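PDB 3IV0: SusD homolog from Bacteroides thetaiotaomicron VPI-5482, which is a SusD-family outer-membrane protein that probably binds glycans, although its ligand is not known. Local coordinates for residues A[195-207]-A[259-271]. Sequence-based numbering, arbitrary orientation.
Sequences SKGIRASRGSVIA and GGSDEGLFEIAQN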
loop_
_atom_site.group_PDB
_atom_site.type_symbol
_atom_site.label_atom_id
_atom_site.label_comp_id
_atom_site.label_asym_id
_atom_site.label_seq_id
_atom_site.Cartn_x
_atom_site.Cartn_y
_atom_site.Cartn_z
ATOM N N SER A 195 11.984 15.180 -5.005
ATOM C CA SER A 195 11.797 14.506 -3.707
ATOM C C SER A 195 10.370 14.439 -3.216
ATOM O O SER A 195 10.048 13.550 -2.434
ATOM C CB SER A 195 12.651 15.162 -2.629
ATOM O OG SER A 195 14.024 15.005 -2.963
ATOM N N LYS A 196 9.492 15.330 -3.661
ATOM C CA LYS A 196 8.192 15.461 -3.065
ATOM C C LYS A 196 7.351 14.198 -3.291
ATOM O O LYS A 196 7.059 13.831 -4.425
ATOM C CB LYS A 196 7.465 16.676 -3.623
ATOM C CG LYS A 196 6.233 17.076 -2.840
ATOM C CD LYS A 196 5.758 18.447 -3.372
ATOM C CE LYS A 196 4.897 19.128 -2.402
ATOM N NZ LYS A 196 3.777 18.291 -2.185
ATOM N N GLY A 197 6.968 13.570 -2.177
ATOM C CA GLY A 197 6.155 12.333 -2.185
ATOM C C GLY A 197 6.937 11.043 -2.317
ATOM O O GLY A 197 6.548 10.021 -1.773
ATOM N N ILE A 198 8.083 11.100 -2.982
ATOM C CA ILE A 198 8.851 9.957 -3.382
ATOM C C ILE A 198 10.138 9.726 -2.593
ATOM O O ILE A 198 10.814 8.715 -2.797
ATOM C CB ILE A 198 9.134 9.985 -4.897
ATOM C CG1 ILE A 198 9.946 11.225 -5.302
ATOM C CG2 ILE A 198 7.805 9.921 -5.698
ATOM C CD1 ILE A 198 10.396 11.142 -6.788
ATOM N N ARG A 199 10.466 10.650 -1.695
ATOM C CA ARG A 199 11.493 10.446 -0.692
ATOM C C ARG A 199 10.799 10.509 0.657
ATOM O O ARG A 199 9.899 11.325 0.871
ATOM C CB ARG A 199 12.564 11.554 -0.811
ATOM C CG ARG A 199 13.350 11.502 -2.124
ATOM C CD ARG A 199 14.377 10.377 -2.184
ATOM N NE ARG A 199 15.506 10.577 -1.286
ATOM C CZ ARG A 199 16.591 11.292 -1.574
ATOM N NH1 ARG A 199 16.758 11.853 -2.757
ATOM N NH2 ARG A 199 17.511 11.417 -0.633
ATOM N N ALA A 200 11.173 9.619 1.559
ATOM C CA ALA A 200 10.507 9.556 2.844
ATOM C C ALA A 200 10.501 10.900 3.571
ATOM O O ALA A 200 11.547 11.552 3.695
ATOM C CB ALA A 200 11.195 8.490 3.747
ATOM N N SER A 201 9.337 11.290 4.087
ATOM C CA SER A 201 9.154 12.461 4.920
ATOM C C SER A 201 8.692 12.011 6.305
ATOM O O SER A 201 8.455 10.818 6.552
ATOM C CB SER A 201 8.087 13.368 4.332
ATOM O OG SER A 201 6.782 12.773 4.485
ATOM N N ARG A 202 8.507 12.972 7.202
ATOM C CA ARG A 202 7.957 12.676 8.521
ATOM C C ARG A 202 6.590 12.002 8.383
ATOM O O ARG A 202 6.244 11.088 9.120
ATOM C CB ARG A 202 7.879 13.961 9.366
ATOM C CG ARG A 202 7.555 13.729 10.855
ATOM C CD ARG A 202 7.570 15.073 11.617
ATOM N NE ARG A 202 7.362 14.930 13.072
ATOM C CZ ARG A 202 8.313 14.598 13.928
ATOM N NH1 ARG A 202 9.519 14.290 13.513
ATOM N NH2 ARG A 202 8.034 14.513 15.221
ATOM N N GLY A 203 5.777 12.501 7.465
ATOM C CA GLY A 203 4.469 11.901 7.175
ATOM C C GLY A 203 4.521 10.476 6.679
ATOM O O GLY A 203 3.693 9.640 7.061
ATOM N N SER A 204 5.529 10.132 5.887
ATOM C CA SER A 204 5.730 8.763 5.449
ATOM C C SER A 204 5.908 7.836 6.678
ATOM O O SER A 204 5.304 6.743 6.778
ATOM C CB SER A 204 6.980 8.653 4.598
ATOM O OG SER A 204 7.024 9.595 3.552
ATOM N N VAL A 205 6.781 8.275 7.585
ATOM C CA VAL A 205 7.066 7.538 8.800
ATOM C C VAL A 205 5.814 7.358 9.643
ATOM O O VAL A 205 5.534 6.247 10.095
ATOM C CB VAL A 205 8.181 8.205 9.636
ATOM C CG1 VAL A 205 8.369 7.487 10.973
ATOM C CG2 VAL A 205 9.533 8.233 8.834
ATOM N N ILE A 206 5.050 8.434 9.836
ATOM C CA ILE A 206 3.844 8.335 10.641
ATOM C C ILE A 206 2.856 7.344 10.025
ATOM O O ILE A 206 2.302 6.498 10.745
ATOM C CB ILE A 206 3.202 9.727 10.813
ATOM C CG1 ILE A 206 4.091 10.627 11.688
ATOM C CG2 ILE A 206 1.802 9.591 11.440
ATOM C CD1 ILE A 206 3.736 12.103 11.589
ATOM N N ALA A 207 2.602 7.425 8.733
ATOM C CA ALA A 207 1.636 6.538 8.098
ATOM C C ALA A 207 2.046 5.087 8.245
ATOM O O ALA A 207 1.238 4.208 8.573
ATOM C CB ALA A 207 1.448 6.889 6.645
ATOM N N GLY A 259 0.864 12.165 -8.487
ATOM C CA GLY A 259 1.971 12.128 -7.550
ATOM C C GLY A 259 2.513 13.494 -7.270
ATOM O O GLY A 259 2.338 14.426 -8.075
ATOM N N GLY A 260 3.184 13.613 -6.129
ATOM C CA GLY A 260 3.783 14.860 -5.737
ATOM C C GLY A 260 2.818 15.914 -5.224
ATOM O O GLY A 260 3.208 17.070 -5.040
ATOM N N SER A 261 1.586 15.541 -4.915
ATOM C CA SER A 261 0.612 16.481 -4.388
ATOM C C SER A 261 0.764 16.681 -2.891
ATOM O O SER A 261 1.434 15.911 -2.203
ATOM C CB SER A 261 -0.834 16.022 -4.652
ATOM O OG SER A 261 -1.242 15.067 -3.667
ATOM N N ASP A 262 0.060 17.676 -2.365
ATOM C CA ASP A 262 0.102 17.946 -0.928
ATOM C C ASP A 262 -0.686 16.920 -0.096
ATOM O O ASP A 262 -0.721 17.021 1.116
ATOM C CB ASP A 262 -0.491 19.323 -0.601
ATOM C CG ASP A 262 0.437 20.485 -0.962
ATOM O OD1 ASP A 262 1.533 20.259 -1.494
ATOM O OD2 ASP A 262 0.055 21.632 -0.658
ATOM N N GLU A 263 -1.340 15.955 -0.746
ATOM C CA GLU A 263 -2.069 14.925 -0.052
ATOM C C GLU A 263 -1.212 13.663 0.093
ATOM O O GLU A 263 -1.502 12.807 0.941
ATOM C CB GLU A 263 -3.380 14.623 -0.792
ATOM C CG GLU A 263 -4.278 13.722 -0.025
ATOM C CD GLU A 263 -5.700 13.647 -0.492
ATOM O OE1 GLU A 263 -6.199 14.626 -1.073
ATOM O OE2 GLU A 263 -6.347 12.613 -0.156
ATOM N N GLY A 264 -0.168 13.528 -0.700
ATOM C CA GLY A 264 0.617 12.305 -0.657
ATOM C C GLY A 264 1.404 12.201 0.642
ATOM O O GLY A 264 1.927 13.198 1.142
ATOM N N LEU A 265 1.502 11.009 1.210
ATOM C CA LEU A 265 2.387 10.771 2.347
ATOM C C LEU A 265 3.557 9.885 1.909
ATOM O O LEU A 265 4.681 10.130 2.375
ATOM C CB LEU A 265 1.653 10.175 3.560
ATOM C CG LEU A 265 0.620 11.108 4.190
ATOM C CD1 LEU A 265 -0.112 10.386 5.317
ATOM C CD2 LEU A 265 1.209 12.405 4.668
ATOM N N PHE A 266 3.362 8.833 1.124
ATOM C CA PHE A 266 4.500 8.102 0.545
ATOM C C PHE A 266 4.051 7.582 -0.784
ATOM O O PHE A 266 2.944 7.019 -0.908
ATOM C CB PHE A 266 5.062 6.985 1.440
ATOM C CG PHE A 266 6.311 6.396 0.871
ATOM C CD1 PHE A 266 7.442 7.203 0.770
ATOM C CD2 PHE A 266 6.333 5.159 0.292
ATOM C CE1 PHE A 266 8.579 6.731 0.156
ATOM C CE2 PHE A 266 7.474 4.689 -0.340
ATOM C CZ PHE A 266 8.596 5.493 -0.412
ATOM N N GLU A 267 4.914 7.702 -1.785
ATOM C CA GLU A 267 4.634 7.324 -3.169
ATOM C C GLU A 267 5.839 6.632 -3.772
ATOM O O GLU A 267 6.963 6.936 -3.404
ATOM C CB GLU A 267 4.279 8.578 -3.994
ATOM C CG GLU A 267 3.271 9.466 -3.308
ATOM C CD GLU A 267 3.024 10.783 -4.019
ATOM O OE1 GLU A 267 3.640 11.050 -5.071
ATOM O OE2 GLU A 267 2.217 11.565 -3.465
ATOM N N ILE A 268 5.570 5.698 -4.677
ATOM C CA ILE A 268 6.581 5.046 -5.491
ATOM C C ILE A 268 6.642 5.802 -6.802
ATOM O O ILE A 268 5.623 6.014 -7.457
ATOM C CB ILE A 268 6.202 3.561 -5.745
ATOM C CG1 ILE A 268 6.073 2.768 -4.434
ATOM C CG2 ILE A 268 7.263 2.875 -6.631
ATOM C CD1 ILE A 268 5.245 1.466 -4.530
ATOM N N ALA A 269 7.833 6.253 -7.206
ATOM C CA ALA A 269 7.984 7.135 -8.331
ATOM C C ALA A 269 7.860 6.409 -9.663
ATOM O O ALA A 269 8.489 5.375 -9.879
ATOM C CB ALA A 269 9.387 7.820 -8.251
ATOM N N GLN A 270 7.042 6.965 -10.553
ATOM C CA GLN A 270 7.073 6.617 -11.964
ATOM C C GLN A 270 7.575 7.834 -12.726
ATOM O O GLN A 270 7.238 8.971 -12.403
ATOM C CB GLN A 270 5.679 6.226 -12.499
ATOM C CG GLN A 270 5.752 5.183 -13.583
ATOM C CD GLN A 270 4.430 4.777 -14.183
ATOM O OE1 GLN A 270 3.357 5.356 -13.899
ATOM N NE2 GLN A 270 4.488 3.790 -15.013
ATOM N N ASN A 271 8.383 7.582 -13.725
ATOM C CA ASN A 271 8.868 8.664 -14.582
ATOM C C ASN A 271 9.091 8.097 -15.987
ATOM O O ASN A 271 10.179 7.593 -16.317
ATOM C CB ASN A 271 10.100 9.322 -13.978
ATOM C CG ASN A 271 10.451 10.615 -14.666
ATOM O OD1 ASN A 271 10.164 10.775 -15.843
ATOM N ND2 ASN A 271 11.032 11.559 -13.925
HETATM O O HOH W 1 9.665 6.338 -3.529
HETATM O O HOH W 2 5.515 13.116 2.034
#
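Gly197 and Glu267 join the two backbones directly: Glu267 N donates to Gly197 O at 2.8 Å, a bent bond (130° at the hydrogen), and Ile198 CA makes a CA-H...O contact with Glu267 O. The loop 195-201 runs beside the bulged strand 264-268, whose partner strand is 362-366, before entering helix 202-219. A water donates to both Ile198 O and Glu267 O, extending this link. At one end the chain of Lys196 passes over Gly260, its CD against Gly260 O, and bends at its last torsion (chi4 -60°) so that NZ reaches the anti lone pair of Asp262 OD1 at 3.1 Å in a salt bridge. NZ also donates to Gly260 O, approaching from above the carbonyl plane. Glu267, extended beyond CG, lies along Gly197, with CB and CG against Gly197 O, and OE1 takes Gly260 N on its syn lone pair at 2.8 Å; Asn361 is a second partner of OE1. Ile198 turns CG2 and CD1 onto Ala269 CB, the nearer, CG2, at 3.7 Å. At the helix end, Ser204 OG donates to Leu265 O at 2.7 Å, nearly in line with the C=O (157°), while accepting from Ser201 N in the capping box. A second water, bonded to Ser201 OG, donates to the same carbonyl. Ser204 OG also sits at the edge of the Phe266 ring, near CD1, while Tyr30 and Leu133 pack on this phenylalanine. Leu265 packs against the first helical turn, CD1 near Ala207 CB and CD2 near Gly203 CA. The N-terminal cap of helix 202-219 is therefore tied to the bulge through Leu265 O, and at the other end the Lys196 ammonium, held by Asp262 and Gly260 O, probably steadies the 261-264 turn.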